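PDB 6MBF: GphF Dehydratase 1, which probably dehydrates a polyketide intermediate in gephyronic acid biosynthesis and, as a dehydratase domain linked to olefin rearrangement, may also shift the resulting double bond. Local coordinates for residues L141-Y155 / R167-I180. Numbering follows the deposited sequence.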
# COMPACT_ATOMS: atom_id res chain seq x y z
N LEU A 141 5.10 20.51 3.77
CA LEU A 141 6.09 19.70 4.46
C LEU A 141 6.69 20.50 5.61
O LEU A 141 7.23 21.60 5.37
CB LEU A 141 7.18 19.24 3.50
CG LEU A 141 8.23 18.30 4.08
CD1 LEU A 141 7.65 16.90 4.27
CD2 LEU A 141 9.48 18.27 3.21
N PRO A 142 6.61 20.03 6.85
CA PRO A 142 7.14 20.81 7.97
C PRO A 142 8.66 20.83 7.98
O PRO A 142 9.33 19.99 7.39
CB PRO A 142 6.60 20.07 9.21
CG PRO A 142 6.30 18.70 8.74
CD PRO A 142 5.92 18.81 7.29
N ARG A 143 9.20 21.85 8.65
CA ARG A 143 10.63 21.92 8.92
C ARG A 143 10.81 21.29 10.29
O ARG A 143 10.76 21.97 11.32
CB ARG A 143 11.13 23.36 8.85
CG ARG A 143 10.19 24.30 8.07
CD ARG A 143 10.93 25.51 7.45
NE ARG A 143 11.83 26.10 8.43
CZ ARG A 143 12.43 27.28 8.31
NH1 ARG A 143 12.26 28.04 7.23
NH2 ARG A 143 13.23 27.71 9.29
N LEU A 144 10.98 19.97 10.31
CA LEU A 144 10.91 19.20 11.54
C LEU A 144 12.14 19.40 12.42
O LEU A 144 12.02 19.37 13.66
CB LEU A 144 10.73 17.72 11.22
CG LEU A 144 9.98 16.88 12.25
CD1 LEU A 144 8.56 17.42 12.41
CD2 LEU A 144 9.96 15.43 11.82
N ASP A 145 13.31 19.58 11.82
CA ASP A 145 14.57 19.63 12.57
C ASP A 145 14.68 18.40 13.47
O ASP A 145 14.86 18.50 14.69
CB ASP A 145 14.69 20.93 13.36
CG ASP A 145 16.05 21.10 14.00
OD1 ASP A 145 17.02 20.48 13.52
OD2 ASP A 145 16.15 21.86 14.99
N GLY A 146 14.53 17.23 12.87
CA GLY A 146 14.43 16.00 13.62
C GLY A 146 15.77 15.36 13.89
O GLY A 146 16.83 15.84 13.49
N GLU A 147 15.70 14.25 14.61
CA GLU A 147 16.86 13.40 14.86
C GLU A 147 16.89 12.30 13.81
O GLU A 147 15.88 11.65 13.56
CB GLU A 147 16.77 12.81 16.27
CG GLU A 147 17.84 11.80 16.62
CD GLU A 147 17.51 11.03 17.88
OE1 GLU A 147 17.20 9.82 17.78
OE2 GLU A 147 17.53 11.64 18.97
N ALA A 148 18.05 12.10 13.20
CA ALA A 148 18.17 11.10 12.15
C ALA A 148 17.89 9.71 12.69
O ALA A 148 18.36 9.34 13.77
CB ALA A 148 19.56 11.16 11.51
N VAL A 149 17.11 8.93 11.94
CA VAL A 149 16.92 7.51 12.22
C VAL A 149 17.95 6.73 11.42
O VAL A 149 18.09 6.92 10.21
CB VAL A 149 15.49 7.07 11.87
CG1 VAL A 149 15.34 5.57 12.07
CG2 VAL A 149 14.46 7.83 12.71
N GLU A 150 18.68 5.85 12.10
CA GLU A 150 19.70 5.04 11.45
C GLU A 150 19.01 3.93 10.67
O GLU A 150 18.50 2.97 11.26
CB GLU A 150 20.68 4.49 12.48
CG GLU A 150 22.10 4.26 11.95
CD GLU A 150 22.19 3.10 10.97
OE1 GLU A 150 22.15 3.34 9.74
OE2 GLU A 150 22.30 1.94 11.43
N LEU A 151 19.00 4.06 9.34
CA LEU A 151 18.17 3.18 8.52
C LEU A 151 18.81 1.82 8.26
O LEU A 151 18.10 0.84 8.05
CB LEU A 151 17.82 3.86 7.20
CG LEU A 151 16.81 5.00 7.30
CD1 LEU A 151 16.70 5.72 5.98
CD2 LEU A 151 15.45 4.47 7.77
N ASP A 152 20.15 1.74 8.23
CA ASP A 152 20.79 0.45 7.97
C ASP A 152 20.43 -0.56 9.05
O ASP A 152 20.15 -1.72 8.74
CB ASP A 152 22.31 0.61 7.86
CG ASP A 152 22.74 1.19 6.54
OD1 ASP A 152 22.09 0.88 5.52
OD2 ASP A 152 23.73 1.95 6.51
N ALA A 153 20.45 -0.14 10.31
CA ALA A 153 20.07 -1.04 11.40
C ALA A 153 18.61 -1.45 11.27
O ALA A 153 18.26 -2.61 11.56
CB ALA A 153 20.32 -0.36 12.75
N TYR A 154 17.75 -0.52 10.86
CA TYR A 154 16.34 -0.84 10.62
C TYR A 154 16.20 -1.88 9.52
O TYR A 154 15.53 -2.91 9.70
CB TYR A 154 15.55 0.44 10.28
CG TYR A 154 14.17 0.14 9.72
CD1 TYR A 154 13.10 -0.15 10.56
CD2 TYR A 154 13.95 0.10 8.35
CE1 TYR A 154 11.84 -0.46 10.04
CE2 TYR A 154 12.70 -0.19 7.82
CZ TYR A 154 11.65 -0.48 8.67
OH TYR A 154 10.42 -0.80 8.14
N TYR A 155 16.85 -1.65 8.37
CA TYR A 155 16.75 -2.58 7.25
C TYR A 155 17.27 -3.96 7.61
O TYR A 155 16.69 -4.98 7.21
CB TYR A 155 17.52 -2.02 6.06
CG TYR A 155 16.85 -0.88 5.35
CD1 TYR A 155 17.59 0.18 4.85
CD2 TYR A 155 15.47 -0.87 5.15
CE1 TYR A 155 16.99 1.22 4.18
CE2 TYR A 155 14.86 0.16 4.48
CZ TYR A 155 15.62 1.21 4.00
OH TYR A 155 15.03 2.25 3.33
N ARG A 167 13.50 -1.49 0.16
CA ARG A 167 14.31 -0.72 1.10
C ARG A 167 14.55 0.65 0.49
O ARG A 167 15.68 1.02 0.16
CB ARG A 167 15.63 -1.46 1.41
CG ARG A 167 15.40 -2.85 2.00
CD ARG A 167 16.69 -3.65 2.11
NE ARG A 167 16.38 -5.00 2.54
CZ ARG A 167 17.08 -6.09 2.23
NH1 ARG A 167 18.18 -5.99 1.48
NH2 ARG A 167 16.68 -7.28 2.67
N ASN A 168 13.47 1.42 0.34
CA ASN A 168 13.48 2.61 -0.50
C ASN A 168 13.47 3.92 0.28
O ASN A 168 13.34 4.99 -0.34
CB ASN A 168 12.31 2.55 -1.47
CG ASN A 168 12.42 1.35 -2.41
OD1 ASN A 168 13.34 1.29 -3.23
ND2 ASN A 168 11.51 0.39 -2.29
N ILE A 169 13.62 3.87 1.60
CA ILE A 169 13.78 5.08 2.41
C ILE A 169 15.24 5.50 2.34
O ILE A 169 16.14 4.72 2.68
CB ILE A 169 13.37 4.84 3.87
CG1 ILE A 169 12.03 4.10 3.96
CG2 ILE A 169 13.24 6.20 4.63
CD1 ILE A 169 11.70 3.66 5.38
N ARG A 170 15.48 6.72 1.87
CA ARG A 170 16.84 7.24 1.81
C ARG A 170 17.25 7.93 3.09
O ARG A 170 18.38 7.74 3.57
CB ARG A 170 16.99 8.20 0.62
CG ARG A 170 16.65 7.57 -0.71
CD ARG A 170 17.26 6.18 -0.82
NE ARG A 170 16.67 5.40 -1.89
CZ ARG A 170 16.52 4.08 -1.85
NH1 ARG A 170 15.98 3.44 -2.88
NH2 ARG A 170 16.92 3.40 -0.78
N HIS A 171 16.34 8.72 3.67
CA HIS A 171 16.62 9.48 4.88
C HIS A 171 15.35 9.53 5.71
O HIS A 171 14.24 9.54 5.16
CB HIS A 171 17.10 10.90 4.55
CG HIS A 171 17.18 11.82 5.73
ND1 HIS A 171 18.25 11.82 6.60
CD2 HIS A 171 16.32 12.76 6.19
CE1 HIS A 171 18.04 12.72 7.55
NE2 HIS A 171 16.88 13.31 7.32
N LEU A 172 15.50 9.56 7.03
CA LEU A 172 14.35 9.63 7.92
C LEU A 172 14.78 10.36 9.18
O LEU A 172 15.82 10.02 9.75
CB LEU A 172 13.81 8.23 8.25
CG LEU A 172 12.56 8.17 9.15
CD1 LEU A 172 11.33 8.81 8.48
CD2 LEU A 172 12.24 6.74 9.56
N GLU A 173 14.01 11.36 9.59
CA GLU A 173 14.28 12.05 10.84
C GLU A 173 12.99 12.16 11.65
O GLU A 173 11.91 12.34 11.08
CB GLU A 173 14.88 13.44 10.61
CG GLU A 173 13.97 14.42 9.91
CD GLU A 173 14.66 15.74 9.65
OE1 GLU A 173 15.64 15.75 8.88
OE2 GLU A 173 14.24 16.76 10.24
N ARG A 174 13.11 12.05 12.96
CA ARG A 174 11.94 12.02 13.81
C ARG A 174 12.00 13.11 14.88
O ARG A 174 13.07 13.60 15.25
CB ARG A 174 11.76 10.66 14.48
CG ARG A 174 12.84 10.29 15.49
CD ARG A 174 12.48 8.99 16.22
NE ARG A 174 11.17 9.07 16.86
CZ ARG A 174 10.48 8.02 17.30
NH1 ARG A 174 10.98 6.79 17.16
NH2 ARG A 174 9.29 8.18 17.87
N ARG A 175 10.82 13.48 15.36
CA ARG A 175 10.67 14.39 16.49
C ARG A 175 9.35 14.07 17.15
O ARG A 175 8.30 14.22 16.53
CB ARG A 175 10.71 15.85 16.03
CG ARG A 175 10.23 16.83 17.08
CD ARG A 175 11.38 17.35 17.93
NE ARG A 175 12.32 18.15 17.16
CZ ARG A 175 13.25 18.93 17.70
NH1 ARG A 175 13.36 19.02 19.02
NH2 ARG A 175 14.07 19.63 16.93
N GLY A 176 9.39 13.59 18.39
CA GLY A 176 8.18 13.05 18.99
C GLY A 176 7.64 11.89 18.16
O GLY A 176 8.38 10.99 17.75
N ARG A 177 6.33 11.90 17.91
CA ARG A 177 5.66 10.88 17.11
C ARG A 177 5.53 11.29 15.64
O ARG A 177 4.72 10.70 14.92
CB ARG A 177 4.27 10.57 17.67
CG ARG A 177 4.24 10.01 19.07
CD ARG A 177 2.87 9.43 19.38
NE ARG A 177 1.82 10.43 19.37
CZ ARG A 177 1.51 11.20 20.41
NH1 ARG A 177 2.17 11.07 21.56
NH2 ARG A 177 0.53 12.10 20.31
N GLU A 178 6.30 12.29 15.20
CA GLU A 178 6.28 12.74 13.82
C GLU A 178 7.63 12.47 13.16
O GLU A 178 8.67 12.35 13.82
CB GLU A 178 5.95 14.23 13.74
CG GLU A 178 4.58 14.56 14.30
CD GLU A 178 4.14 15.98 13.99
OE1 GLU A 178 4.68 16.59 13.04
OE2 GLU A 178 3.24 16.48 14.71
N ALA A 179 7.59 12.36 11.84
CA ALA A 179 8.82 12.13 11.09
C ALA A 179 8.66 12.69 9.69
O ALA A 179 7.55 12.86 9.18
CB ALA A 179 9.16 10.64 11.02
N ILE A 180 9.80 12.98 9.07
CA ILE A 180 9.87 13.27 7.64
C ILE A 180 10.86 12.30 7.02
O ILE A 180 11.98 12.14 7.52
CB ILE A 180 10.26 14.72 7.35
CG1 ILE A 180 9.13 15.65 7.77
CG2 ILE A 180 10.56 14.90 5.86
CD1 ILE A 180 9.51 17.07 7.67
O HOH W 1 18.07 8.63 7.98
O HOH W 2 14.92 -4.89 5.05
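Glu173 reaches across to the backbone of Gly146, whose N-H runs almost straight (166°) to OE2 at 2.7 Å but meets the carboxylate from above its plane. With chi1 at 65°, CG of Glu173 sits between its own backbone N and carbonyl carbon, and the extended chain lies against Gly146. The other oxygen, OE1, accepts from His171 NE2 through its anti lone pair and in the imidazole plane, so the carboxylate is gripped at both oxygens. At the start of the type II' turn Arg175-Glu178, Arg175 bends at chi2 and chi3 to bring NH2 within 2.6 Å of Asp145 O; its salt bridge to Asp145 OD2 is long.

Next to these polar contacts, the short strand 147-148 adds an antiparallel edge to the hairpin 169-184 in the second hot-dog half of the dehydratase. Glu147 and Arg174 form a hydrogen-bonded pair, and Val149 N donates to Leu172 O at 2.8 Å. The side chains of Val149 and Leu172 run alongside each other, with Val149 CB and CG2 against Leu172 CD2, while a water joins Val149 O to Leu172 N.

Ile180 CD1 packs on Leu144 CB and on Pro142 CG (3.8 Å), and Leu144 pushes CD2 against the backbone at Ala179 CA. At the start of helix 151-158, Leu151 CD1 meets Ile169 CG2 at 3.7 Å, whereas its CD2 touches Leu172 CB. Tyr155 has CG anti to its carbonyl carbon (chi1 -75°), which lays the ring against Arg167, whose CB makes a CH-pi contact over one face, 3.7 Å from the Tyr155 centroid, and the hydroxyl donates in the carbonyl plane to a lone pair of Ile169 O.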